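Local coordinates for GARP domain-containing protein (PDB 6XZ6), which binds the host complement regulator factor H as a trypanosome receptor and increases transmission of the parasite to tsetse flies, at residues 32-37 with 95-100; 55-60 with 207-212; 88-93 with 189-194. One frame throughout, in Å; residues are numbered along the deposited sequence.

Contact 1: residues 32-37 with 95-100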
loop_
_atom_site.group_PDB
_atom_site.type_symbol
_atom_site.label_atom_id
_atom_site.label_comp_id
_atom_site.label_asym_id
_atom_site.label_seq_id
_atom_site.Cartn_x
_atom_site.Cartn_y
_atom_site.Cartn_z
ATOM N N GLU A 32 0.985 -1.387 9.573
ATOM C CA GLU A 32 -0.032 -1.774 10.556
ATOM C C GLU A 32 -0.399 -3.246 10.352
ATOM O O GLU A 32 -0.493 -3.994 11.324
ATOM C CB GLU A 32 -1.249 -0.855 10.458
ATOM C CG GLU A 32 -0.924 0.580 10.843
ATOM C CD GLU A 32 -2.090 1.495 11.158
ATOM O OE1 GLU A 32 -2.542 2.232 10.248
ATOM O OE2 GLU A 32 -2.521 1.502 12.334
ATOM N N ARG A 33 -0.544 -3.667 9.073
ATOM C CA ARG A 33 -0.853 -5.035 8.664
ATOM C C ARG A 33 0.276 -6.003 9.001
ATOM O O ARG A 33 0.005 -7.087 9.513
ATOM C CB ARG A 33 -1.202 -5.081 7.175
ATOM C CG ARG A 33 -2.458 -4.256 6.801
ATOM C CD ARG A 33 -3.719 -4.716 7.501
ATOM N NE ARG A 33 -4.590 -3.571 7.763
ATOM C CZ ARG A 33 -5.803 -3.646 8.315
ATOM N NH1 ARG A 33 -6.521 -2.546 8.504
ATOM N NH2 ARG A 33 -6.321 -4.826 8.653
ATOM N N ARG A 34 1.534 -5.587 8.745
ATOM C CA ARG A 34 2.763 -6.324 9.055
ATOM C C ARG A 34 2.896 -6.547 10.564
ATOM O O ARG A 34 3.211 -7.649 10.971
ATOM C CB ARG A 34 4.011 -5.588 8.518
ATOM C CG ARG A 34 4.576 -6.144 7.202
ATOM C CD ARG A 34 5.964 -5.569 6.893
ATOM N NE ARG A 34 5.878 -4.603 5.801
ATOM C CZ ARG A 34 6.089 -3.294 5.916
ATOM N NH1 ARG A 34 5.922 -2.494 4.866
ATOM N NH2 ARG A 34 6.478 -2.771 7.082
ATOM N N PHE A 35 2.611 -5.525 11.384
ATOM C CA PHE A 35 2.607 -5.590 12.855
ATOM C C PHE A 35 1.522 -6.539 13.352
ATOM O O PHE A 35 1.801 -7.420 14.162
ATOM C CB PHE A 35 2.408 -4.190 13.446
ATOM C CG PHE A 35 3.625 -3.298 13.405
ATOM C CD1 PHE A 35 4.909 -3.844 13.416
ATOM C CD2 PHE A 35 3.491 -1.903 13.477
ATOM C CE1 PHE A 35 6.028 -3.018 13.444
ATOM C CE2 PHE A 35 4.608 -1.076 13.508
ATOM C CZ PHE A 35 5.873 -1.642 13.508
ATOM N N GLU A 36 0.300 -6.411 12.796
ATOM C CA GLU A 36 -0.847 -7.262 13.095
ATOM C C GLU A 36 -0.563 -8.749 12.797
ATOM O O GLU A 36 -0.890 -9.595 13.626
ATOM C CB GLU A 36 -2.101 -6.748 12.355
ATOM C CG GLU A 36 -3.362 -7.496 12.738
ATOM C CD GLU A 36 -4.608 -7.094 11.991
ATOM O OE1 GLU A 36 -5.612 -7.831 12.102
ATOM O OE2 GLU A 36 -4.583 -6.062 11.283
ATOM N N ALA A 37 0.050 -9.055 11.633
ATOM C CA ALA A 37 0.421 -10.417 11.236
ATOM C C ALA A 37 1.465 -10.995 12.201
ATOM O O ALA A 37 1.330 -12.138 12.632
ATOM C CB ALA A 37 0.949 -10.425 9.808
ATOM N N MET A 95 3.869 -14.563 6.130
ATOM C CA MET A 95 4.855 -14.549 5.049
ATOM C C MET A 95 4.175 -13.860 3.842
ATOM O O MET A 95 4.808 -13.012 3.218
ATOM C CB MET A 95 5.306 -16.006 4.750
ATOM C CG MET A 95 6.074 -16.201 3.449
ATOM S SD MET A 95 5.074 -16.249 1.913
ATOM C CE MET A 95 4.366 -17.825 2.014
ATOM N N GLU A 96 2.874 -14.167 3.555
ATOM C CA GLU A 96 2.168 -13.505 2.441
ATOM C C GLU A 96 1.976 -12.017 2.736
ATOM O O GLU A 96 2.185 -11.198 1.857
ATOM C CB GLU A 96 0.814 -14.155 2.080
ATOM C CG GLU A 96 0.740 -15.676 2.047
ATOM C CD GLU A 96 1.255 -16.441 0.840
ATOM O OE1 GLU A 96 0.926 -17.647 0.724
ATOM O OE2 GLU A 96 2.004 -15.851 0.031
ATOM N N VAL A 97 1.602 -11.666 3.976
ATOM C CA VAL A 97 1.465 -10.265 4.404
ATOM C C VAL A 97 2.786 -9.514 4.091
ATOM O O VAL A 97 2.740 -8.489 3.433
ATOM C CB VAL A 97 1.062 -10.119 5.913
ATOM C CG1 VAL A 97 1.136 -8.676 6.369
ATOM C CG2 VAL A 97 -0.308 -10.712 6.187
ATOM N N LYS A 98 3.941 -10.019 4.542
ATOM C CA LYS A 98 5.247 -9.388 4.252
ATOM C C LYS A 98 5.501 -9.264 2.707
ATOM O O LYS A 98 6.050 -8.267 2.261
ATOM C CB LYS A 98 6.390 -10.153 4.930
ATOM C CG LYS A 98 6.610 -9.735 6.360
ATOM C CD LYS A 98 6.844 -10.919 7.311
ATOM C CE LYS A 98 6.526 -10.566 8.760
ATOM N NZ LYS A 98 5.081 -10.230 8.976
ATOM N N ARG A 99 5.054 -10.240 1.925
ATOM C CA ARG A 99 5.200 -10.284 0.483
ATOM C C ARG A 99 4.338 -9.240 -0.253
ATOM O O ARG A 99 4.844 -8.603 -1.175
ATOM C CB ARG A 99 4.890 -11.701 0.016
ATOM C CG ARG A 99 5.029 -11.897 -1.454
ATOM C CD ARG A 99 4.366 -13.189 -1.810
ATOM N NE ARG A 99 3.599 -13.026 -3.036
ATOM C CZ ARG A 99 2.522 -13.732 -3.338
ATOM N NH1 ARG A 99 2.086 -14.671 -2.513
ATOM N NH2 ARG A 99 1.877 -13.513 -4.473
ATOM N N PHE A 100 3.056 -9.084 0.116
ATOM C CA PHE A 100 2.165 -8.098 -0.488
ATOM C C PHE A 100 2.482 -6.682 -0.060
ATOM O O PHE A 100 2.325 -5.766 -0.860
ATOM C CB PHE A 100 0.699 -8.447 -0.243
ATOM C CG PHE A 100 0.312 -9.732 -0.940
ATOM C CD1 PHE A 100 0.430 -9.857 -2.323
ATOM C CD2 PHE A 100 -0.141 -10.830 -0.211
ATOM C CE1 PHE A 100 0.109 -11.052 -2.959
ATOM C CE2 PHE A 100 -0.472 -12.026 -0.851
ATOM C CZ PHE A 100 -0.356 -12.123 -2.222
HETATM O O HOH W 1 7.082 -5.837 3.469
#
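Arg34 and Lys98 mark the point where segments 32-37 and 95-100 come nearest, their CA atoms 6.2 Å apart. The two segments run antiparallel, at 167° between their N-to-C directions, with local axes 9.3 Å apart, and Val97, Ala37 and the aliphatic parts of Arg34 and Lys98 meet in between. Val97 points at the neighbouring helix and works with both of its methyls. Its CG1, anti to the backbone N (chi1 171°), rests against the backbone, 3.7 Å from Arg33 O, while CG2 meets the methyl of Ala37, CG2 to CB 3.8 Å. Val97 and Ala37 are the buried pair of the contact; Thr188 of helix 165-208 also packs on Val97, and Ala94 on Ala37. This is the antiparallel pairing of helices 4-61 and 67-125, two of the three long helices in the elongated bundle of this GARP-family receptor, with the third helix covering the Val97 side. On another flank the chains are longer and polar. Lys98 leaves its helix obliquely, and bends at chi2 and chi4 bring its end back over the opposite backbone, NZ lying 3.8 Å from Arg34 O. Alongside it, the CG atoms of Arg34 and Lys98 approach to 4.2 Å. The guanidinium of Arg34 turns away from the ammonium and forms a salt bridge through NH1 with Asp105, further along helix 67-125. A water joins the two helices here: it donates to Lys98 O at 2.9 Å and accepts a weak bond from Arg34 NE.

Contact 2: residues 55-60 with 207-212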
loop_
_atom_site.group_PDB
_atom_site.type_symbol
_atom_site.label_atom_id
_atom_site.label_comp_id
_atom_site.label_asym_id
_atom_site.label_seq_id
_atom_site.Cartn_x
_atom_site.Cartn_y
_atom_site.Cartn_z
ATOM N N ALA A 55 -0.710 -31.015 27.083
ATOM C CA ALA A 55 -0.713 -32.367 26.545
ATOM C C ALA A 55 0.285 -33.208 27.302
ATOM O O ALA A 55 0.021 -34.380 27.534
ATOM C CB ALA A 55 -0.357 -32.346 25.076
ATOM N N LYS A 56 1.412 -32.608 27.719
ATOM C CA LYS A 56 2.455 -33.287 28.480
ATOM C C LYS A 56 2.028 -33.542 29.929
ATOM O O LYS A 56 2.322 -34.605 30.471
ATOM C CB LYS A 56 3.784 -32.528 28.397
ATOM C CG LYS A 56 4.607 -32.887 27.155
ATOM C CD LYS A 56 5.929 -32.106 27.134
ATOM C CE LYS A 56 6.688 -32.205 25.834
ATOM N NZ LYS A 56 7.786 -31.199 25.777
ATOM N N ARG A 57 1.294 -32.594 30.534
ATOM C CA ARG A 57 0.732 -32.675 31.890
ATOM C C ARG A 57 -0.375 -33.753 31.921
ATOM O O ARG A 57 -0.484 -34.495 32.900
ATOM C CB ARG A 57 0.196 -31.284 32.309
ATOM C CG ARG A 57 -0.703 -31.253 33.530
ATOM C CD ARG A 57 -1.202 -29.855 33.808
ATOM N NE ARG A 57 -2.249 -29.841 34.830
ATOM C CZ ARG A 57 -2.866 -28.745 35.268
ATOM N NH1 ARG A 57 -3.802 -28.832 36.206
ATOM N NH2 ARG A 57 -2.549 -27.552 34.772
ATOM N N ALA A 58 -1.182 -33.839 30.846
ATOM C CA ALA A 58 -2.242 -34.836 30.722
ATOM C C ALA A 58 -1.686 -36.256 30.521
ATOM O O ALA A 58 -2.134 -37.186 31.187
ATOM C CB ALA A 58 -3.192 -34.464 29.595
ATOM N N GLU A 59 -0.705 -36.408 29.624
ATOM C CA GLU A 59 -0.077 -37.685 29.296
ATOM C C GLU A 59 0.651 -38.294 30.482
ATOM O O GLU A 59 0.514 -39.492 30.715
ATOM C CB GLU A 59 0.820 -37.552 28.061
ATOM C CG GLU A 59 -0.001 -37.432 26.782
ATOM C CD GLU A 59 0.713 -37.134 25.480
ATOM O OE1 GLU A 59 1.757 -36.441 25.495
ATOM O OE2 GLU A 59 0.198 -37.586 24.433
ATOM N N ALA A 60 1.368 -37.471 31.264
ATOM C CA ALA A 60 2.063 -37.901 32.482
ATOM C C ALA A 60 1.038 -38.261 33.578
ATOM O O ALA A 60 1.228 -39.242 34.302
ATOM C CB ALA A 60 2.994 -36.804 32.966
ATOM N N GLU A 207 -8.094 -27.420 29.356
ATOM C CA GLU A 207 -9.308 -27.851 30.073
ATOM C C GLU A 207 -9.318 -29.354 30.381
ATOM O O GLU A 207 -9.771 -29.759 31.454
ATOM C CB GLU A 207 -10.573 -27.463 29.295
ATOM C CG GLU A 207 -11.266 -26.232 29.856
ATOM C CD GLU A 207 -11.386 -25.045 28.917
ATOM O OE1 GLU A 207 -11.873 -25.233 27.777
ATOM O OE2 GLU A 207 -11.016 -23.921 29.331
ATOM N N GLU A 208 -8.836 -30.173 29.430
ATOM C CA GLU A 208 -8.746 -31.630 29.551
ATOM C C GLU A 208 -7.637 -31.990 30.536
ATOM O O GLU A 208 -7.750 -33.011 31.221
ATOM C CB GLU A 208 -8.435 -32.285 28.192
ATOM C CG GLU A 208 -9.334 -31.877 27.039
ATOM C CD GLU A 208 -10.634 -32.626 26.824
ATOM O OE1 GLU A 208 -11.255 -32.402 25.760
ATOM O OE2 GLU A 208 -11.035 -33.429 27.699
ATOM N N ALA A 209 -6.556 -31.165 30.588
ATOM C CA ALA A 209 -5.411 -31.396 31.473
ATOM C C ALA A 209 -5.581 -30.822 32.885
ATOM O O ALA A 209 -4.704 -31.026 33.734
ATOM C CB ALA A 209 -4.138 -30.863 30.839
ATOM N N ALA A 210 -6.707 -30.123 33.137
ATOM C CA ALA A 210 -7.007 -29.488 34.419
ATOM C C ALA A 210 -7.078 -30.480 35.588
ATOM O O ALA A 210 -6.668 -30.145 36.705
ATOM C CB ALA A 210 -8.298 -28.694 34.313
ATOM N N GLN A 211 -7.556 -31.707 35.316
ATOM C CA GLN A 211 -7.712 -32.767 36.313
ATOM C C GLN A 211 -6.390 -33.371 36.821
ATOM O O GLN A 211 -6.385 -33.952 37.906
ATOM C CB GLN A 211 -8.656 -33.868 35.786
ATOM C CG GLN A 211 -8.121 -34.686 34.618
ATOM C CD GLN A 211 -9.176 -35.577 34.009
ATOM O OE1 GLN A 211 -9.351 -36.752 34.373
ATOM N NE2 GLN A 211 -9.924 -35.024 33.070
ATOM N N PHE A 212 -5.285 -33.238 36.057
ATOM C CA PHE A 212 -3.978 -33.832 36.381
ATOM C C PHE A 212 -2.975 -32.891 37.110
ATOM O O PHE A 212 -3.177 -31.673 37.105
ATOM C CB PHE A 212 -3.338 -34.415 35.110
ATOM C CG PHE A 212 -4.247 -35.266 34.256
ATOM C CD1 PHE A 212 -4.549 -36.578 34.617
ATOM C CD2 PHE A 212 -4.787 -34.766 33.078
ATOM C CE1 PHE A 212 -5.375 -37.369 33.812
ATOM C CE2 PHE A 212 -5.599 -35.562 32.267
ATOM C CZ PHE A 212 -5.890 -36.856 32.640
#
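The guanidinium of Arg57 and the ring of Phe212 are the two flat groups that tie segment 55-60 to segment 207-212. Over one face of the guanidinium lies the Ala209 carbonyl, and at its edge, near the plane, sits Phe212 O. The Phe212 ring is sandwiched: Ala58 O lies 3.9 Å above the centre of one face, and CG of the adjacent Gln211 covers the other. The place is the end of helix 165-208, where the chain turns off the helix through a type I beta turn from Ala209 to Phe212, closed by a backbone hydrogen bond from Phe212 N to Ala209 O. The turn folds the chain back so that Phe212 faces helix 4-61 near that helix's own C-terminal end. Its ring lies against the backbone as well as the methyl of Ala58, with CD2 3.5 Å from Ala58 CA and CE2 3.8 Å from Ala58 CB. Beside the ring, the CB atoms of Ala58 and Ala209 meet at 3.9 Å, close to the nearest approach of the backbones. These three residues are buried, whereas Arg57 reaches along the more open margin. Its CG stands anti to the backbone N (chi1 166°) and the chain runs extended to NE, which carries the guanidinium across to the turn; Glu214 is a weak, distant ion-pair partner of NH2. The grip is side-on, two bent hydrogen bonds (N-H...O near 142°) on one oxygen: NE reaches Phe212 O at 3.1 Å from above the carbonyl plane, and NH1 at 3.0 Å, nearly along the C=O axis.

Contact 3: residues 88-93 with 189-194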
loop_
_atom_site.group_PDB
_atom_site.type_symbol
_atom_site.label_atom_id
_atom_site.label_comp_id
_atom_site.label_asym_id
_atom_site.label_seq_id
_atom_site.Cartn_x
_atom_site.Cartn_y
_atom_site.Cartn_z
ATOM N N VAL A 88 1.373 -23.030 12.147
ATOM C CA VAL A 88 2.054 -23.263 10.873
ATOM C C VAL A 88 1.305 -22.497 9.755
ATOM O O VAL A 88 1.946 -21.890 8.884
ATOM C CB VAL A 88 2.217 -24.777 10.576
ATOM C CG1 VAL A 88 2.591 -25.017 9.121
ATOM C CG2 VAL A 88 3.247 -25.406 11.509
ATOM N N ARG A 89 -0.049 -22.507 9.809
ATOM C CA ARG A 89 -0.885 -21.762 8.875
ATOM C C ARG A 89 -0.726 -20.243 9.075
ATOM O O ARG A 89 -0.760 -19.515 8.082
ATOM C CB ARG A 89 -2.339 -22.178 8.987
ATOM C CG ARG A 89 -2.643 -23.452 8.214
ATOM C CD ARG A 89 -4.125 -23.761 8.134
ATOM N NE ARG A 89 -4.689 -23.959 9.467
ATOM C CZ ARG A 89 -4.762 -25.135 10.074
ATOM N NH1 ARG A 89 -4.364 -26.238 9.448
ATOM N NH2 ARG A 89 -5.262 -25.224 11.307
ATOM N N ALA A 90 -0.487 -19.776 10.333
ATOM C CA ALA A 90 -0.227 -18.365 10.655
ATOM C C ALA A 90 1.158 -17.938 10.134
ATOM O O ALA A 90 1.301 -16.801 9.702
ATOM C CB ALA A 90 -0.350 -18.107 12.152
ATOM N N GLU A 91 2.151 -18.863 10.103
ATOM C CA GLU A 91 3.500 -18.633 9.516
ATOM C C GLU A 91 3.397 -18.284 8.050
ATOM O O GLU A 91 4.002 -17.312 7.601
ATOM C CB GLU A 91 4.419 -19.887 9.608
ATOM C CG GLU A 91 5.387 -19.946 10.778
ATOM C CD GLU A 91 6.572 -19.003 10.747
ATOM O OE1 GLU A 91 7.542 -19.276 11.490
ATOM O OE2 GLU A 91 6.534 -17.991 10.005
ATOM N N ALA A 92 2.660 -19.123 7.295
ATOM C CA ALA A 92 2.424 -18.977 5.852
ATOM C C ALA A 92 1.615 -17.733 5.554
ATOM O O ALA A 92 2.003 -16.987 4.681
ATOM C CB ALA A 92 1.739 -20.208 5.303
ATOM N N ALA A 93 0.562 -17.440 6.325
ATOM C CA ALA A 93 -0.225 -16.226 6.088
ATOM C C ALA A 93 0.576 -14.940 6.331
ATOM O O ALA A 93 0.482 -14.041 5.500
ATOM C CB ALA A 93 -1.509 -16.243 6.902
ATOM N N ALA A 189 -6.346 -11.449 7.572
ATOM C CA ALA A 189 -7.498 -12.150 8.156
ATOM C C ALA A 189 -7.186 -13.635 8.420
ATOM O O ALA A 189 -7.570 -14.169 9.465
ATOM C CB ALA A 189 -8.713 -12.020 7.245
ATOM N N GLU A 190 -6.472 -14.286 7.484
ATOM C CA GLU A 190 -6.029 -15.679 7.589
ATOM C C GLU A 190 -5.046 -15.871 8.775
ATOM O O GLU A 190 -5.045 -16.961 9.360
ATOM C CB GLU A 190 -5.334 -16.119 6.292
ATOM C CG GLU A 190 -6.226 -16.394 5.096
ATOM C CD GLU A 190 -5.509 -16.479 3.749
ATOM O OE1 GLU A 190 -4.300 -16.813 3.721
ATOM O OE2 GLU A 190 -6.162 -16.213 2.711
ATOM N N THR A 191 -4.168 -14.869 9.088
ATOM C CA THR A 191 -3.234 -14.995 10.231
ATOM C C THR A 191 -4.011 -14.887 11.534
ATOM O O THR A 191 -3.791 -15.672 12.463
ATOM C CB THR A 191 -2.046 -14.002 10.250
ATOM O OG1 THR A 191 -1.651 -13.563 8.943
ATOM C CG2 THR A 191 -0.848 -14.586 10.965
ATOM N N VAL A 192 -4.954 -13.939 11.583
ATOM C CA VAL A 192 -5.811 -13.711 12.744
ATOM C C VAL A 192 -6.678 -14.956 13.000
ATOM O O VAL A 192 -6.768 -15.385 14.145
ATOM C CB VAL A 192 -6.629 -12.398 12.566
ATOM C CG1 VAL A 192 -7.715 -12.257 13.612
ATOM C CG2 VAL A 192 -5.721 -11.162 12.556
ATOM N N ARG A 193 -7.244 -15.569 11.922
ATOM C CA ARG A 193 -8.103 -16.766 11.968
ATOM C C ARG A 193 -7.368 -17.966 12.530
ATOM O O ARG A 193 -7.928 -18.705 13.334
ATOM C CB ARG A 193 -8.657 -17.083 10.576
ATOM C CG ARG A 193 -10.114 -17.502 10.573
ATOM C CD ARG A 193 -10.670 -17.746 9.173
ATOM N NE ARG A 193 -10.714 -16.529 8.346
ATOM C CZ ARG A 193 -10.023 -16.367 7.219
ATOM N NH1 ARG A 193 -9.241 -17.343 6.761
ATOM N NH2 ARG A 193 -10.112 -15.233 6.539
ATOM N N ALA A 194 -6.109 -18.143 12.135
ATOM C CA ALA A 194 -5.248 -19.216 12.596
ATOM C C ALA A 194 -4.775 -18.959 14.024
ATOM O O ALA A 194 -4.614 -19.903 14.782
ATOM C CB ALA A 194 -4.067 -19.364 11.649
#
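Thr191 and Ala90 bring segments 88-93 and 189-194 together, with their CA atoms 4.5 Å apart and the local axes 8.2 Å apart. Small side chains make this possible. Thr191 lies across the seam with both branches in use: its CG2, anti to the backbone N, meets the methyl of Ala90, CG2 to CB 3.7 Å, while OG1 lies against Ala93 CB. The hydroxyl's hydrogen-bond partner is Ala187 O in its own helix, so a polar atom inside the interface is satisfied without a bond across it. One turn further along, Ala194 lays its methyl against Ala90, CB to CB 4.0 Å. Ala40 and Ser44 of helix 4-61 close over this buried part. The opposite margin is looser and exposed. There Glu190 and Arg89 make their nearest approaches with CB, Glu190 CB to Ala93 CB at 3.9 Å and Arg89 CB to Ala194 CB at 4.2 Å, and no hydrogen bond or salt bridge crosses between the two segments. The segments run antiparallel, at 165°, and such close, alanine-lined contact between long helices is characteristic of an alanine-rich antiparallel helical bundle, here that of the GARP family.

Each pairing of the three long helices is sampled once: 4-61 with 67-125 in contact 1, 4-61 with the turn that follows 165-208 in contact 2, and 67-125 with 165-208 in contact 3. Contacts 1 and 3 are neighbours in the middle of the bundle, centres about 10 Å apart, and touch where Glu36 and Ala37 meet Val192 and Thr191. Contact 3 has the tighter, alanine-lined interior; contact 1 is wider and partly buried, with a water at its polar flank. Contact 2 lies about 35 Å from contact 1, centre to centre, towards one end of the molecule, where side chain-to-backbone hydrogen bonds and an aromatic ring hold the departing chain.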